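PDB 3TQC: pantothenate kinase, which catalyses the ATP-dependent phosphorylation of pantothenate to 4'-phosphopantothenate, the first of five steps from pantothenate to coenzyme A. Local coordinates for residues B[289-292]-B[293-297]; B[297-301]-B[302-306]. All blocks are in the same frame, centred on the assembly; numbering follows the deposited sequence.

How the interactions relate
Interaction 1 comes first along the chain, where the helix 271-294 gives way to a 3-10 turn; interaction 2 follows at once and carries the chain on into strand 303-307. The two share Y297, with centres about 12 Å apart. Together they make the connection from the last long helix to strand 303-307, which lies between strands 229-234 and 313-319 in the mixed seven-stranded sheet of this P-loop kinase. Residues 289-297 pack near the predicted ATP-binding loop, several of whose residues contact the bound ADP, whereas 297-306 joins the central sheet. Both touch the second subunit, so this one connection lies between the nucleotide-binding core and the interface with that subunit.

Interaction 1: residues B[289-292]-B[293-297]; sequences NLME and NILPY
L290 lays its CD1 methyl against two side chains of the following turn, 4.1 Å from CB of L295 and 4.2 Å from CB of I294. With CG anti to the backbone N (chi1 173°), the end of the leucine swings back toward that turn although CB points away from it, and it crosses I294 at about a right angle. M291 and L295 run side by side and point the same way, with SD of M291 3.9 Å from CD2 of L295; bends at chi2 and chi3 bring SD and CE alongside that methyl.

The backbone shows how the helix finishes. N293 N bonds to N289 O at 2.8 Å, a normal i to i+4 link, but L295 N reaches back five residues to L290 O at 2.9 Å, in the carbonyl plane. That wider pi-type turn comes just ahead of P296, which has no N-H to give; its CG instead rests 3.3 Å from M291 O. I294 N makes only weak bonds, to the carbonyls of N289 and L290.

On the polar side the side chains of N289 and N293 cross at about a right angle, their amide planes 61° apart, and the two OD1 atoms come to 3.0 Å, a contact of two acceptors. A water donates to OD1 of N293 and, at 2.7 Å, to OE1 of E292, probably offsetting part of the strain, while ND2 of N289 has a weak bond to G150 O.

The turn is wedged between the sheet and the dimer partner: I294 packs on F232 and L295 on D234 of strand 229-234, L290 comes close to S100 of the predicted ATP site, and E292 O accepts a bond from R213 of the second subunit.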
loop_
_atom_site.group_PDB
_atom_site.type_symbol
_atom_site.label_atom_id
_atom_site.label_comp_id
_atom_site.label_asym_id
_atom_site.label_seq_id
_atom_site.Cartn_x
_atom_site.Cartn_y
_atom_site.Cartn_z
ATOM N N ASN B 289 21.435 -7.514 3.677
ATOM C CA ASN B 289 20.053 -7.662 3.280
ATOM C C ASN B 289 19.182 -6.727 4.117
ATOM O O ASN B 289 18.381 -5.955 3.586
ATOM C CB ASN B 289 19.604 -9.119 3.455
ATOM C CG ASN B 289 18.318 -9.436 2.719
ATOM O OD1 ASN B 289 17.892 -8.689 1.841
ATOM N ND2 ASN B 289 17.696 -10.557 3.073
ATOM N N LEU B 290 19.365 -6.786 5.429
ATOM C CA LEU B 290 18.657 -5.889 6.328
ATOM C C LEU B 290 18.838 -4.436 5.900
ATOM O O LEU B 290 17.859 -3.715 5.720
ATOM C CB LEU B 290 19.135 -6.095 7.755
ATOM C CG LEU B 290 18.639 -5.155 8.841
ATOM C CD1 LEU B 290 17.129 -5.201 8.960
ATOM C CD2 LEU B 290 19.301 -5.563 10.135
ATOM N N MET B 291 20.081 -4.015 5.694
ATOM C CA MET B 291 20.357 -2.607 5.426
ATOM C C MET B 291 19.881 -2.177 4.046
ATOM O O MET B 291 19.450 -1.040 3.880
ATOM C CB MET B 291 21.846 -2.276 5.596
ATOM C CG MET B 291 22.413 -2.419 7.040
ATOM S SD MET B 291 21.364 -1.761 8.382
ATOM C CE MET B 291 21.740 -0.003 8.298
ATOM N N GLU B 292 19.934 -3.087 3.075
ATOM C CA GLU B 292 19.653 -2.745 1.676
ATOM C C GLU B 292 18.204 -2.981 1.253
ATOM O O GLU B 292 17.676 -2.251 0.418
ATOM C CB GLU B 292 20.580 -3.515 0.726
ATOM C CG GLU B 292 22.051 -3.156 0.847
ATOM C CD GLU B 292 22.906 -3.751 -0.273
ATOM O OE1 GLU B 292 22.500 -4.741 -0.928
ATOM O OE2 GLU B 292 23.998 -3.222 -0.506
ATOM N N ASN B 293 17.565 -4.001 1.806
ATOM C CA ASN B 293 16.264 -4.442 1.290
ATOM C C ASN B 293 15.110 -4.539 2.282
ATOM O O ASN B 293 13.958 -4.644 1.871
ATOM C CB ASN B 293 16.434 -5.802 0.621
ATOM C CG ASN B 293 17.580 -5.820 -0.351
ATOM O OD1 ASN B 293 18.526 -6.586 -0.188
ATOM N ND2 ASN B 293 17.515 -4.966 -1.359
ATOM N N ILE B 294 15.403 -4.525 3.570
ATOM C CA ILE B 294 14.373 -4.749 4.578
ATOM C C ILE B 294 14.105 -3.448 5.308
ATOM O O ILE B 294 13.025 -2.891 5.196
ATOM C CB ILE B 294 14.792 -5.852 5.560
ATOM C CG1 ILE B 294 15.204 -7.113 4.780
ATOM C CG2 ILE B 294 13.653 -6.134 6.569
ATOM C CD1 ILE B 294 15.594 -8.313 5.643
ATOM N N LEU B 295 15.123 -2.939 5.991
ATOM C CA LEU B 295 15.014 -1.744 6.830
ATOM C C LEU B 295 14.565 -0.482 6.080
ATOM O O LEU B 295 13.831 0.332 6.632
ATOM C CB LEU B 295 16.361 -1.471 7.513
ATOM C CG LEU B 295 16.371 -0.569 8.739
ATOM C CD1 LEU B 295 15.468 -1.137 9.841
ATOM C CD2 LEU B 295 17.811 -0.381 9.252
ATOM N N PRO B 296 15.001 -0.308 4.820
ATOM C CA PRO B 296 14.519 0.835 4.068
ATOM C C PRO B 296 13.003 0.908 3.917
ATOM O O PRO B 296 12.473 1.976 3.681
ATOM C CB PRO B 296 15.170 0.639 2.704
ATOM C CG PRO B 296 16.431 -0.043 3.020
ATOM C CD PRO B 296 16.097 -0.991 4.108
ATOM N N TYR B 297 12.319 -0.223 4.032
ATOM C CA TYR B 297 10.873 -0.251 3.864
ATOM C C TYR B 297 10.147 -0.337 5.203
ATOM O O TYR B 297 8.932 -0.437 5.233
ATOM C CB TYR B 297 10.474 -1.392 2.917
ATOM C CG TYR B 297 11.061 -1.196 1.551
ATOM C CD1 TYR B 297 10.483 -0.311 0.657
ATOM C CD2 TYR B 297 12.236 -1.854 1.164
ATOM C CE1 TYR B 297 11.040 -0.093 -0.612
ATOM C CE2 TYR B 297 12.799 -1.645 -0.097
ATOM C CZ TYR B 297 12.195 -0.765 -0.975
ATOM O OH TYR B 297 12.740 -0.548 -2.226
HETATM O O HOH W 1 20.437 -5.873 -2.263
#

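Interaction 2: residues B[297-301]-B[302-306]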
loop_
_atom_site.group_PDB
_atom_site.type_symbol
_atom_site.label_atom_id
_atom_site.label_comp_id
_atom_site.label_asym_id
_atom_site.label_seq_id
_atom_site.Cartn_x
_atom_site.Cartn_y
_atom_site.Cartn_z
ATOM N N TYR B 297 12.319 -0.223 4.032
ATOM C CA TYR B 297 10.873 -0.251 3.864
ATOM C C TYR B 297 10.147 -0.337 5.203
ATOM O O TYR B 297 8.932 -0.437 5.233
ATOM C CB TYR B 297 10.474 -1.392 2.917
ATOM C CG TYR B 297 11.061 -1.196 1.551
ATOM C CD1 TYR B 297 10.483 -0.311 0.657
ATOM C CD2 TYR B 297 12.236 -1.854 1.164
ATOM C CE1 TYR B 297 11.040 -0.093 -0.612
ATOM C CE2 TYR B 297 12.799 -1.645 -0.097
ATOM C CZ TYR B 297 12.195 -0.765 -0.975
ATOM O OH TYR B 297 12.740 -0.548 -2.226
ATOM N N LYS B 298 10.887 -0.223 6.305
ATOM C CA LYS B 298 10.301 -0.337 7.644
ATOM C C LYS B 298 9.090 0.592 7.824
ATOM O O LYS B 298 8.053 0.214 8.408
ATOM C CB LYS B 298 11.362 -0.021 8.715
ATOM C CG LYS B 298 10.858 -0.134 10.145
ATOM C CD LYS B 298 11.888 0.289 11.201
ATOM C CE LYS B 298 12.133 1.792 11.172
ATOM N NZ LYS B 298 12.547 2.282 12.487
ATOM N N ASN B 299 9.229 1.814 7.328
ATOM C CA ASN B 299 8.216 2.824 7.564
ATOM C C ASN B 299 6.979 2.617 6.706
ATOM O O ASN B 299 6.043 3.403 6.780
ATOM C CB ASN B 299 8.811 4.223 7.400
ATOM C CG ASN B 299 9.825 4.549 8.499
ATOM O OD1 ASN B 299 9.818 3.928 9.568
ATOM N ND2 ASN B 299 10.700 5.514 8.242
ATOM N N ARG B 300 6.950 1.557 5.905
ATOM C CA ARG B 300 5.720 1.224 5.184
ATOM C C ARG B 300 4.739 0.445 6.062
ATOM O O ARG B 300 3.602 0.310 5.704
ATOM C CB ARG B 300 6.006 0.427 3.915
ATOM C CG ARG B 300 6.843 1.144 2.893
ATOM C CD ARG B 300 6.762 0.426 1.559
ATOM N NE ARG B 300 5.384 0.402 1.068
ATOM C CZ ARG B 300 4.800 -0.622 0.450
ATOM N NH1 ARG B 300 5.464 -1.748 0.208
ATOM N NH2 ARG B 300 3.520 -0.511 0.082
ATOM N N ALA B 301 5.209 -0.074 7.189
ATOM C CA ALA B 301 4.417 -0.887 8.093
ATOM C C ALA B 301 3.413 -0.057 8.836
ATOM O O ALA B 301 3.668 1.104 9.146
ATOM C CB ALA B 301 5.321 -1.591 9.096
ATOM N N GLN B 302 2.268 -0.658 9.123
ATOM C CA GLN B 302 1.235 -0.016 9.938
ATOM C C GLN B 302 1.645 -0.038 11.416
ATOM O O GLN B 302 1.339 0.868 12.168
ATOM C CB GLN B 302 -0.106 -0.728 9.785
ATOM C CG GLN B 302 -0.937 -0.295 8.619
ATOM C CD GLN B 302 -0.401 -0.811 7.323
ATOM O OE1 GLN B 302 -0.124 -2.002 7.182
ATOM N NE2 GLN B 302 -0.222 0.091 6.360
ATOM N N LEU B 303 2.328 -1.098 11.811
ATOM C CA LEU B 303 2.682 -1.307 13.195
ATOM C C LEU B 303 4.142 -1.728 13.271
ATOM O O LEU B 303 4.582 -2.613 12.542
ATOM C CB LEU B 303 1.781 -2.392 13.776
ATOM C CG LEU B 303 1.783 -2.632 15.278
ATOM C CD1 LEU B 303 0.421 -3.172 15.689
ATOM C CD2 LEU B 303 2.870 -3.603 15.659
ATOM N N ILE B 304 4.906 -1.075 14.126
ATOM C CA ILE B 304 6.277 -1.491 14.335
ATOM C C ILE B 304 6.420 -1.927 15.768
ATOM O O ILE B 304 6.071 -1.192 16.677
ATOM C CB ILE B 304 7.264 -0.378 13.990
ATOM C CG1 ILE B 304 7.110 0.004 12.511
ATOM C CG2 ILE B 304 8.695 -0.819 14.278
ATOM C CD1 ILE B 304 7.704 1.341 12.179
ATOM N N LEU B 305 6.890 -3.152 15.952
ATOM C CA LEU B 305 7.187 -3.675 17.267
ATOM C C LEU B 305 8.677 -3.562 17.411
ATOM O O LEU B 305 9.423 -4.088 16.589
ATOM C CB LEU B 305 6.792 -5.136 17.385
ATOM C CG LEU B 305 5.335 -5.496 17.209
ATOM C CD1 LEU B 305 5.196 -7.025 17.222
ATOM C CD2 LEU B 305 4.526 -4.871 18.307
ATOM N N GLU B 306 9.107 -2.851 18.436
ATOM C CA GLU B 306 10.514 -2.609 18.669
ATOM C C GLU B 306 10.950 -3.444 19.880
ATOM O O GLU B 306 10.429 -3.285 20.975
ATOM C CB GLU B 306 10.753 -1.105 18.888
ATOM C CG GLU B 306 12.215 -0.706 18.959
ATOM C CD GLU B 306 12.420 0.789 19.175
ATOM O OE1 GLU B 306 12.009 1.595 18.309
ATOM O OE2 GLU B 306 12.999 1.159 20.211
#
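Apolar packing carries the contact, with I304 reaching back from the strand over the 3-10 turn. Its CB faces the turn, and CG1, anti to the carbonyl carbon (chi1 -61°), lies 4.2 Å from CB of A301. The CD1 methyl at the end of that branch goes further, to 4.0 Å from CG of K298, whose side chain crosses the isoleucine at about a right angle. The same methyl sits 4.2 Å from OD1 of N299, so one branch touches K298 and N299 of the 3-10 turn and A301 just after it.

Backbone hydrogen bonds set the turn itself: R300 N to Y297 O at 2.9 Å, and A301 N to K298 O at 3.1 Å, both i to i+3 as in a 3-10 helix. A301 then extends (psi 147°), and after one more turn-like residue, Q302, the strand starts at L303.

The polar ends look elsewhere. The guanidinium of R300 bonds through NH1 to L208 O and through NH2 to S224 OG, while NE forms a salt bridge with D225 of the second subunit; three partners should hold the group firmly. OE1 of Q302 is bonded to OG of S230. NZ of K298 makes a weak, long ion pair with D234; E306 OE1 is also oppositely charged but 5.9 Å from that nitrogen.

In the sheet, strand 303-307 runs parallel to 229-234, through backbone bonds of L303 and L305 with F232, and antiparallel to 313-319, where I304 pairs with Y317. L303 drops onto L62 and L65 of helix 52-84, and A301 and K298 rest on F232, placing the turn against strand 229-234.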